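Local coordinates for protein Ufm1-specific protease (Caenorhabditis elegans, PDB 5EJJ) that cleaves the peptide bond at the C-terminal glycine of the ubiquitin-like modifier Ufm1 as a thiol protease, and helps odorant receptors reach the cilia of olfactory neurons, at residues H48-Y53 and L325-S330; S128-V133 and A342-S347; S400-W405 and K416-H421; R478-H483 and Y552-P557. One frame throughout, in Å; residues are numbered along the deposited sequence.

Contact 1. Residues H48-Y53 and L325-S330; sequences HVLFAY and LFNLPS
Strand 48-53 comes nearest the loop that follows helix 312-325 where the CA atoms of Leu50 and Asn327 stand 6.3 Å apart. The motif is an asparagine amide paired with the backbone of an edge strand: strand 45-53 lies at one edge of the mixed sheet in the N-terminal MPN domain, and Leu50 already bonds through its backbone to Phe36 of the neighbouring strand. On the other border the N-H and C=O of Phe51 meet one side chain where a further strand might have lain. Asn327 OD1 accepts from Phe51 N at 2.6 Å, the donor lying in the carbonyl plane on a lone pair. The second bond, from Asn327 ND2 to Phe51 O, is 3.0 Å long and almost straight (174°). Two bonds to a single residue fix the rotation of the amide, and a weak third from ND2 to Lys324 O ties it back to the last turn of the helix before it. Phe326 has already left helical geometry and Asn327 turns into the left-handed region, its side chain pointing toward the strand. Leu50 supplies the apolar flank. With CG anti to the carbonyl carbon (chi1 -67°), the end of Leu50 comes nearer the loop, and its two methyls meet different groups: CD2 rests against Phe326 O at 3.7 Å, whereas CD1 approaches the Phe326 ring obliquely. That ring also packs on Phe64 and Leu65 of helix 59-68. At the rim of the Phe51 ring, near its plane, Asn327 OD1 lies 3.5 Å from Phe51 CD1.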
# COMPACT_ATOMS: atom_id res chain seq x y z
N HIS A 48 5.56 4.84 -13.65
CA HIS A 48 6.66 4.36 -12.81
C HIS A 48 8.00 4.58 -13.50
O HIS A 48 8.23 4.08 -14.59
CB HIS A 48 6.56 2.86 -12.56
CG HIS A 48 5.32 2.43 -11.83
ND1 HIS A 48 5.07 2.77 -10.52
CD2 HIS A 48 4.27 1.67 -12.23
CE1 HIS A 48 3.91 2.25 -10.14
NE2 HIS A 48 3.41 1.57 -11.16
N VAL A 49 8.90 5.32 -12.86
CA VAL A 49 10.26 5.38 -13.34
C VAL A 49 11.15 4.55 -12.43
O VAL A 49 11.31 4.85 -11.25
CB VAL A 49 10.75 6.81 -13.44
CG1 VAL A 49 12.18 6.83 -13.92
CG2 VAL A 49 9.88 7.59 -14.40
N LEU A 50 11.69 3.46 -12.96
CA LEU A 50 12.48 2.57 -12.11
C LEU A 50 13.97 2.62 -12.44
O LEU A 50 14.39 2.28 -13.54
CB LEU A 50 11.94 1.16 -12.16
CG LEU A 50 10.56 1.05 -11.51
CD1 LEU A 50 9.99 -0.38 -11.66
CD2 LEU A 50 10.60 1.50 -10.04
N PHE A 51 14.76 3.06 -11.46
CA PHE A 51 16.20 3.17 -11.63
C PHE A 51 16.91 1.86 -11.25
O PHE A 51 16.43 1.11 -10.39
CB PHE A 51 16.74 4.33 -10.79
CG PHE A 51 16.26 5.67 -11.23
CD1 PHE A 51 15.16 6.25 -10.63
CD2 PHE A 51 16.89 6.34 -12.26
CE1 PHE A 51 14.70 7.50 -11.05
CE2 PHE A 51 16.43 7.59 -12.69
CZ PHE A 51 15.33 8.17 -12.09
N ALA A 52 18.04 1.61 -11.90
CA ALA A 52 18.84 0.42 -11.64
C ALA A 52 20.31 0.61 -12.02
O ALA A 52 20.63 1.28 -13.01
CB ALA A 52 18.28 -0.77 -12.39
N TYR A 53 21.20 0.00 -11.22
CA TYR A 53 22.61 -0.09 -11.56
C TYR A 53 22.79 -1.04 -12.74
O TYR A 53 21.92 -1.87 -13.00
CB TYR A 53 23.42 -0.57 -10.36
CG TYR A 53 23.39 0.35 -9.17
CD1 TYR A 53 22.46 0.19 -8.17
CD2 TYR A 53 24.32 1.38 -9.03
CE1 TYR A 53 22.44 1.03 -7.06
CE2 TYR A 53 24.31 2.22 -7.93
CZ TYR A 53 23.36 2.04 -6.94
OH TYR A 53 23.34 2.86 -5.83
N LEU A 325 14.75 -3.21 -6.55
CA LEU A 325 14.24 -3.36 -7.90
C LEU A 325 13.11 -2.38 -8.16
O LEU A 325 13.05 -1.78 -9.25
CB LEU A 325 13.76 -4.78 -8.12
CG LEU A 325 14.86 -5.82 -8.31
CD1 LEU A 325 14.23 -7.21 -8.41
CD2 LEU A 325 15.66 -5.50 -9.55
N PHE A 326 12.26 -2.20 -7.16
CA PHE A 326 11.11 -1.31 -7.27
C PHE A 326 11.34 0.08 -6.67
O PHE A 326 10.39 0.82 -6.44
CB PHE A 326 9.88 -1.97 -6.68
CG PHE A 326 9.43 -3.14 -7.46
CD1 PHE A 326 9.49 -4.42 -6.94
CD2 PHE A 326 9.01 -2.98 -8.78
CE1 PHE A 326 9.11 -5.49 -7.69
CE2 PHE A 326 8.63 -4.04 -9.53
CZ PHE A 326 8.68 -5.30 -9.00
N ASN A 327 12.61 0.41 -6.44
CA ASN A 327 13.04 1.67 -5.85
C ASN A 327 12.22 2.03 -4.63
O ASN A 327 11.80 3.18 -4.48
CB ASN A 327 12.99 2.82 -6.86
CG ASN A 327 13.91 2.62 -8.04
OD1 ASN A 327 13.87 3.38 -9.00
ND2 ASN A 327 14.73 1.59 -7.98
N LEU A 328 11.97 1.05 -3.77
CA LEU A 328 11.32 1.32 -2.51
C LEU A 328 12.34 1.92 -1.54
O LEU A 328 13.55 1.82 -1.77
CB LEU A 328 10.71 0.05 -1.95
CG LEU A 328 9.76 -0.63 -2.93
CD1 LEU A 328 9.13 -1.88 -2.30
CD2 LEU A 328 8.72 0.36 -3.37
N PRO A 329 11.87 2.56 -0.46
CA PRO A 329 12.81 3.19 0.48
C PRO A 329 13.26 2.20 1.54
O PRO A 329 12.48 1.33 1.93
CB PRO A 329 11.96 4.30 1.10
CG PRO A 329 10.56 3.75 1.09
CD PRO A 329 10.46 2.82 -0.09
N SER A 330 14.50 2.34 2.01
CA SER A 330 15.13 1.35 2.91
C SER A 330 14.93 1.61 4.41
O SER A 330 15.24 0.77 5.24
CB SER A 330 16.61 1.27 2.61
OG SER A 330 17.19 2.55 2.70

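Contact 2. Residues S128-V133 and A342-S347; sequences SCVSRV and ALHSES
The His344 ring and the Arg132 side chain cross at about a right angle, the imidazole meeting the aliphatic part of the arginine rather than its charged end. The setting is a loop laid along a β-sheet: strand 127-139 is an inner strand of a five-stranded mixed sheet, the end-to-end direction of residues 343-346 lies about 20° from that of the strand, and His344 to Ser347 form a type I β turn. His344 CE1 touches Arg132 CG at 3.4 Å, and the backbone N of Arg132 lies over one face of the ring. With CG anti to the backbone nitrogen (chi1 -164°), the imidazole reaches along the strand past Val130, whose CG2 packs on His344 CB at 3.9 Å. Replacing His344 with alanine would probably leave Arg132 CG without its ring neighbour and its methylene chain freer to move. Farther along, Glu346 meets Arg132 with its carboxylate almost perpendicular to the guanidinium (89°). Their charges face each other only loosely, Glu346 OE1 lying 4.3 Å from Arg132 NH1, while Glu346 O sits over one guanidinium face. A water joins the partners through weak bonds to Arg132 NE and His344 ND1 and a further one to Ser347 OG. Glu242 of the adjoining strand also bonds Ser347 OG. Within the turn, Ser347 N donates to His344 O at 3.0 Å.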
# COMPACT_ATOMS: atom_id res chain seq x y z
N SER A 128 -10.36 -1.67 -8.41
CA SER A 128 -9.64 -2.92 -8.60
C SER A 128 -10.60 -4.09 -8.74
O SER A 128 -11.32 -4.39 -7.80
CB SER A 128 -8.75 -3.20 -7.40
OG SER A 128 -7.61 -2.37 -7.41
N CYS A 129 -10.62 -4.75 -9.90
CA CYS A 129 -11.29 -6.05 -10.04
C CYS A 129 -10.39 -7.17 -9.55
O CYS A 129 -9.21 -7.15 -9.83
CB CYS A 129 -11.61 -6.34 -11.50
SG CYS A 129 -12.55 -5.05 -12.26
N VAL A 130 -10.95 -8.16 -8.86
CA VAL A 130 -10.11 -9.23 -8.33
C VAL A 130 -10.79 -10.61 -8.38
O VAL A 130 -12.00 -10.70 -8.31
CB VAL A 130 -9.69 -8.88 -6.89
CG1 VAL A 130 -10.90 -8.71 -6.05
CG2 VAL A 130 -8.80 -9.94 -6.30
N SER A 131 -10.02 -11.67 -8.54
CA SER A 131 -10.55 -13.03 -8.47
C SER A 131 -9.47 -13.99 -7.99
O SER A 131 -8.29 -13.70 -8.14
CB SER A 131 -11.12 -13.47 -9.81
OG SER A 131 -10.11 -13.52 -10.81
N ARG A 132 -9.87 -15.10 -7.36
CA ARG A 132 -8.93 -16.18 -7.05
C ARG A 132 -8.84 -17.07 -8.26
O ARG A 132 -9.84 -17.37 -8.93
CB ARG A 132 -9.43 -17.05 -5.92
CG ARG A 132 -8.98 -16.63 -4.60
CD ARG A 132 -8.94 -17.82 -3.65
NE ARG A 132 -7.65 -17.80 -2.96
CZ ARG A 132 -7.22 -18.77 -2.16
NH1 ARG A 132 -8.01 -19.83 -1.96
NH2 ARG A 132 -6.02 -18.66 -1.58
N VAL A 133 -7.62 -17.47 -8.57
CA VAL A 133 -7.38 -18.31 -9.72
C VAL A 133 -6.37 -19.35 -9.30
O VAL A 133 -5.44 -19.03 -8.56
CB VAL A 133 -6.79 -17.51 -10.85
CG1 VAL A 133 -6.54 -18.42 -11.98
CG2 VAL A 133 -7.72 -16.40 -11.27
N ALA A 342 -5.84 -6.57 1.43
CA ALA A 342 -6.64 -7.76 1.37
C ALA A 342 -7.84 -7.41 0.50
O ALA A 342 -8.86 -6.88 0.98
CB ALA A 342 -7.06 -8.18 2.76
N LEU A 343 -7.69 -7.65 -0.80
CA LEU A 343 -8.70 -7.17 -1.72
C LEU A 343 -9.71 -8.27 -1.95
O LEU A 343 -10.91 -8.02 -2.15
CB LEU A 343 -8.07 -6.69 -3.03
CG LEU A 343 -6.97 -5.63 -2.95
CD1 LEU A 343 -6.48 -5.29 -4.33
CD2 LEU A 343 -7.39 -4.35 -2.25
N HIS A 344 -9.22 -9.51 -1.90
CA HIS A 344 -10.11 -10.64 -2.07
C HIS A 344 -10.59 -11.16 -0.72
O HIS A 344 -9.82 -11.23 0.25
CB HIS A 344 -9.45 -11.76 -2.88
CG HIS A 344 -10.44 -12.77 -3.40
ND1 HIS A 344 -10.59 -14.02 -2.85
CD2 HIS A 344 -11.32 -12.69 -4.42
CE1 HIS A 344 -11.53 -14.67 -3.50
NE2 HIS A 344 -11.99 -13.89 -4.46
N SER A 345 -11.87 -11.52 -0.66
CA SER A 345 -12.49 -11.91 0.60
C SER A 345 -11.94 -13.23 1.13
O SER A 345 -12.03 -13.52 2.33
CB SER A 345 -14.00 -11.97 0.44
OG SER A 345 -14.37 -12.79 -0.65
N GLU A 346 -11.37 -14.04 0.25
CA GLU A 346 -10.80 -15.31 0.68
C GLU A 346 -9.30 -15.18 0.92
O GLU A 346 -8.58 -16.17 0.95
CB GLU A 346 -11.09 -16.41 -0.36
CG GLU A 346 -12.55 -16.85 -0.40
CD GLU A 346 -12.89 -17.72 -1.61
OE1 GLU A 346 -11.97 -18.11 -2.37
OE2 GLU A 346 -14.10 -18.00 -1.81
N SER A 347 -8.83 -13.95 1.08
CA SER A 347 -7.41 -13.74 1.33
C SER A 347 -7.16 -13.71 2.83
O SER A 347 -8.01 -13.24 3.61
CB SER A 347 -6.90 -12.47 0.66
OG SER A 347 -6.73 -12.64 -0.74
O HOH W 1 -7.55 -15.19 -2.15

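Contact 3. Residues S400-W405 and K416-H421; sequences SFQTIW and KPVPSH
The helix headed by Cys396, the inferred active-site cysteine, is covered on one flank by the chain that follows it, and Trp405, its CG opposite the backbone N (chi1 -170°), holds its indole out as the broad surface on which Val418 and Pro419 lie. Pro419 CD sits above the six-membered ring, 3.5 Å from its centroid and 17° off the normal; Val418 CA makes a second CH-pi contact over the five-membered ring. The indole edge is used as well: Trp405 NE1 donates to Lys416 O at 3.0 Å, with the oxygen in the ring plane but the donor well above the carbonyl plane. A cysteine at the start of a helix is the hallmark of papain-like clan CA peptidases, and here the loop returns along that helix. Gln402 grips it, NE2 giving Pro419 O a 2.7 Å bond in the carbonyl plane, while Gln402 OE1 is held by Arg399. A leucine in place of Trp405 would probably leave Lys416 O without its indole donor and Pro419 without a flat bed. Beyond Pro419, Ser420 is the N-cap of helix 421-425. Pro419 CG also meets the edge of the Phe401 ring, 4.2 Å from CE2.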
# COMPACT_ATOMS: atom_id res chain seq x y z
N SER A 400 -7.74 3.01 22.00
CA SER A 400 -6.62 3.77 21.46
C SER A 400 -5.38 2.91 21.42
O SER A 400 -4.53 3.07 20.54
CB SER A 400 -6.34 5.02 22.28
OG SER A 400 -7.25 6.03 21.92
N PHE A 401 -5.27 2.01 22.38
CA PHE A 401 -4.16 1.09 22.41
C PHE A 401 -4.25 0.18 21.19
O PHE A 401 -3.25 -0.10 20.53
CB PHE A 401 -4.19 0.24 23.67
CG PHE A 401 -3.22 -0.88 23.65
CD1 PHE A 401 -1.89 -0.66 23.95
CD2 PHE A 401 -3.64 -2.14 23.32
CE1 PHE A 401 -0.97 -1.68 23.94
CE2 PHE A 401 -2.73 -3.18 23.29
CZ PHE A 401 -1.39 -2.95 23.61
N GLN A 402 -5.47 -0.26 20.91
CA GLN A 402 -5.74 -1.14 19.79
C GLN A 402 -5.45 -0.46 18.44
O GLN A 402 -4.80 -1.04 17.56
CB GLN A 402 -7.18 -1.67 19.86
CG GLN A 402 -7.37 -2.76 20.91
CD GLN A 402 -8.79 -3.29 20.94
OE1 GLN A 402 -9.73 -2.57 20.62
NE2 GLN A 402 -8.95 -4.56 21.32
N THR A 403 -5.92 0.78 18.30
CA THR A 403 -5.54 1.58 17.15
C THR A 403 -4.02 1.63 17.00
O THR A 403 -3.50 1.23 15.98
CB THR A 403 -6.11 2.99 17.23
OG1 THR A 403 -7.54 2.94 17.14
CG2 THR A 403 -5.56 3.84 16.09
N ILE A 404 -3.31 2.07 18.03
CA ILE A 404 -1.85 2.08 17.94
C ILE A 404 -1.31 0.72 17.54
O ILE A 404 -0.30 0.62 16.84
CB ILE A 404 -1.20 2.55 19.27
CG1 ILE A 404 -1.63 3.98 19.58
CG2 ILE A 404 0.32 2.48 19.21
CD1 ILE A 404 -1.15 4.44 20.91
N TRP A 405 -1.99 -0.34 17.95
CA TRP A 405 -1.49 -1.68 17.65
C TRP A 405 -1.68 -1.95 16.18
O TRP A 405 -0.74 -2.35 15.48
CB TRP A 405 -2.20 -2.76 18.47
CG TRP A 405 -1.56 -4.12 18.35
CD1 TRP A 405 -1.62 -4.95 17.28
CD2 TRP A 405 -0.74 -4.79 19.33
NE1 TRP A 405 -0.91 -6.10 17.52
CE2 TRP A 405 -0.36 -6.02 18.77
CE3 TRP A 405 -0.32 -4.46 20.62
CZ2 TRP A 405 0.44 -6.93 19.46
CZ3 TRP A 405 0.47 -5.38 21.30
CH2 TRP A 405 0.84 -6.60 20.72
N LYS A 416 1.54 -10.31 14.87
CA LYS A 416 0.69 -10.63 16.03
C LYS A 416 -0.55 -9.76 16.00
O LYS A 416 -0.47 -8.55 15.76
CB LYS A 416 1.43 -10.39 17.35
CG LYS A 416 2.94 -10.68 17.35
CD LYS A 416 3.49 -10.57 18.78
CE LYS A 416 5.02 -10.68 18.85
NZ LYS A 416 5.49 -12.07 19.13
N PRO A 417 -1.72 -10.37 16.25
CA PRO A 417 -3.01 -9.67 16.12
C PRO A 417 -3.28 -8.70 17.28
O PRO A 417 -2.75 -8.89 18.38
CB PRO A 417 -4.02 -10.81 16.15
CG PRO A 417 -3.37 -11.85 17.02
CD PRO A 417 -1.87 -11.73 16.80
N VAL A 418 -4.10 -7.67 17.04
CA VAL A 418 -4.44 -6.72 18.10
C VAL A 418 -5.12 -7.41 19.29
O VAL A 418 -6.07 -8.18 19.11
CB VAL A 418 -5.25 -5.49 17.60
CG1 VAL A 418 -4.82 -5.14 16.19
CG2 VAL A 418 -6.76 -5.71 17.66
N PRO A 419 -4.59 -7.17 20.51
CA PRO A 419 -5.09 -7.83 21.72
C PRO A 419 -6.48 -7.38 22.18
O PRO A 419 -6.95 -6.28 21.86
CB PRO A 419 -4.03 -7.49 22.77
CG PRO A 419 -2.77 -7.17 21.96
CD PRO A 419 -3.30 -6.49 20.74
N SER A 420 -7.15 -8.27 22.90
CA SER A 420 -8.44 -8.01 23.52
C SER A 420 -8.18 -7.35 24.87
O SER A 420 -7.06 -7.42 25.39
CB SER A 420 -9.17 -9.33 23.77
OG SER A 420 -8.34 -10.23 24.49
N HIS A 421 -9.21 -6.73 25.43
CA HIS A 421 -9.09 -6.13 26.76
C HIS A 421 -8.46 -7.13 27.70
O HIS A 421 -7.41 -6.85 28.28
CB HIS A 421 -10.44 -5.71 27.32
CG HIS A 421 -11.24 -4.84 26.41
ND1 HIS A 421 -11.82 -5.31 25.25
CD2 HIS A 421 -11.57 -3.53 26.49
CE1 HIS A 421 -12.47 -4.32 24.66
NE2 HIS A 421 -12.34 -3.23 25.39

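Contact 4. Residues R478-H483 and Y552-P557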
# COMPACT_ATOMS: atom_id res chain seq x y z
N ARG A 478 4.93 21.84 18.43
CA ARG A 478 6.17 21.79 17.66
C ARG A 478 6.76 20.37 17.66
O ARG A 478 6.98 19.78 16.60
CB ARG A 478 7.17 22.80 18.23
CG ARG A 478 7.82 23.74 17.20
CD ARG A 478 8.30 25.07 17.81
NE ARG A 478 7.18 25.93 18.21
CZ ARG A 478 6.50 26.71 17.37
NH1 ARG A 478 6.82 26.74 16.09
NH2 ARG A 478 5.50 27.46 17.82
N GLU A 479 7.01 19.82 18.85
CA GLU A 479 7.57 18.48 19.01
C GLU A 479 6.56 17.35 18.72
O GLU A 479 6.94 16.19 18.51
CB GLU A 479 8.15 18.31 20.42
CG GLU A 479 7.25 18.88 21.52
CD GLU A 479 8.00 19.25 22.79
OE1 GLU A 479 8.72 18.38 23.34
OE2 GLU A 479 7.88 20.42 23.24
N LEU A 480 5.27 17.71 18.70
CA LEU A 480 4.20 16.80 18.29
C LEU A 480 4.10 16.69 16.76
O LEU A 480 3.81 15.61 16.22
CB LEU A 480 2.85 17.26 18.88
CG LEU A 480 1.71 16.23 18.84
CD1 LEU A 480 2.03 15.04 19.74
CD2 LEU A 480 0.37 16.84 19.22
N ALA A 481 4.34 17.80 16.06
CA ALA A 481 4.48 17.79 14.60
C ALA A 481 5.75 17.03 14.22
O ALA A 481 5.74 16.19 13.33
CB ALA A 481 4.54 19.21 14.06
N ARG A 482 6.84 17.34 14.92
CA ARG A 482 8.11 16.66 14.73
C ARG A 482 7.95 15.15 14.85
O ARG A 482 8.63 14.39 14.16
CB ARG A 482 9.12 17.15 15.76
CG ARG A 482 10.48 16.50 15.65
CD ARG A 482 11.46 17.42 14.96
NE ARG A 482 12.59 16.67 14.40
CZ ARG A 482 12.71 16.35 13.11
NH1 ARG A 482 11.77 16.72 12.24
NH2 ARG A 482 13.77 15.68 12.70
N HIS A 483 7.05 14.71 15.74
CA HIS A 483 6.80 13.28 15.92
C HIS A 483 6.24 12.70 14.64
O HIS A 483 6.86 11.81 14.04
CB HIS A 483 5.81 13.01 17.06
CG HIS A 483 5.28 11.61 17.07
ND1 HIS A 483 6.06 10.51 17.39
CD2 HIS A 483 4.04 11.12 16.79
CE1 HIS A 483 5.33 9.41 17.31
NE2 HIS A 483 4.10 9.75 16.95
N TYR A 552 -2.48 16.79 31.03
CA TYR A 552 -2.58 15.78 29.98
C TYR A 552 -1.27 15.00 29.78
O TYR A 552 -0.20 15.60 29.76
CB TYR A 552 -3.00 16.42 28.66
CG TYR A 552 -4.48 16.73 28.54
CD1 TYR A 552 -5.30 15.94 27.76
CD2 TYR A 552 -5.05 17.82 29.17
CE1 TYR A 552 -6.65 16.21 27.61
CE2 TYR A 552 -6.41 18.10 29.03
CZ TYR A 552 -7.20 17.28 28.25
OH TYR A 552 -8.54 17.52 28.09
N ASN A 553 -1.37 13.68 29.64
CA ASN A 553 -0.22 12.85 29.26
C ASN A 553 -0.31 12.33 27.80
O ASN A 553 -1.40 12.11 27.26
CB ASN A 553 0.01 11.72 30.28
CG ASN A 553 0.92 12.14 31.45
OD1 ASN A 553 1.37 13.29 31.51
ND2 ASN A 553 1.17 11.23 32.39
N MET A 554 0.85 12.16 27.16
CA MET A 554 0.91 11.77 25.75
C MET A 554 1.93 10.65 25.52
O MET A 554 3.11 10.78 25.90
CB MET A 554 1.27 12.99 24.88
CG MET A 554 0.19 13.42 23.90
SD MET A 554 0.37 15.13 23.30
CE MET A 554 0.43 16.03 24.84
N VAL A 555 1.48 9.56 24.92
CA VAL A 555 2.39 8.46 24.58
C VAL A 555 2.62 8.41 23.07
O VAL A 555 1.67 8.49 22.27
CB VAL A 555 1.95 7.09 25.19
CG1 VAL A 555 0.46 6.89 25.07
CG2 VAL A 555 2.70 5.95 24.53
N LEU A 556 3.90 8.31 22.71
CA LEU A 556 4.41 8.51 21.36
C LEU A 556 5.20 7.30 20.91
O LEU A 556 6.43 7.26 21.10
CB LEU A 556 5.34 9.71 21.36
CG LEU A 556 4.75 11.07 20.99
CD1 LEU A 556 3.55 11.39 21.83
CD2 LEU A 556 5.79 12.15 21.13
N PRO A 557 4.52 6.30 20.31
CA PRO A 557 5.15 5.02 19.98
C PRO A 557 6.31 5.15 19.01
O PRO A 557 6.23 5.89 18.03
CB PRO A 557 4.00 4.22 19.37
CG PRO A 557 2.75 4.83 19.99
CD PRO A 557 3.07 6.29 20.03
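Helix 478-483 and strand 552-557 run in nearly the same direction, their short axes 26° apart and 10.8 Å from each other at closest approach, with His483 and Leu556 the nearest pair. At this spacing the backbones do not meet, and side chains fill the interval. Leu556 lays its branch point over the imidazole: CG stands 3.9 Å from the centroid of the His483 ring and only 12° off its normal, a CH-pi contact in which the two side chains point in opposite senses as they pass. The torsion that puts CG of His483 anti to its nitrogen (chi1 167°) carries the ring out from the helix to the strand. A bond from NE2 to Thr489 O helps hold the ring's rotation. Such a layer of helix on sheet belongs to the α+β, papain-like architecture of the C78 peptidase domain: strand 552-557 lies between strands 462-467 and 491-494 of an antiparallel sheet, and the helix rests on one face of it. One helical turn before His483, Leu480 pushes CD1 to within 3.9 Å of Met554 SD, the two chains nearly perpendicular to one another. Met554 also packs on Ile465 and Val491 of the flanking strands. At the far end, Pro557 O, which accepts from Thr489 OG1, faces the His483 ring edge in plane, 3.7 Å from CE1.

How the contacts relate
From the N terminus, contact 1 opens on strand 45-53 and contact 2 on strand 127-139 before either closes. Their partners follow in the same order, 325-330 and then 342-347, so the two loops cross. The chain after helix 312-325 is thereby fastened first to the MPN sheet and then to the five-stranded sheet, at sites whose nearest atoms are about 12 Å apart. Both close before contact 3 opens. In the peptidase part, contact 3 closes a short loop back onto the helix that begins at Cys396, and contact 4 closes a longer one between helix 477-484 and the last strand. Contacts 3 and 4 follow in series yet touch, Ile404 CG2 meeting Pro557 CG at 3.5 Å.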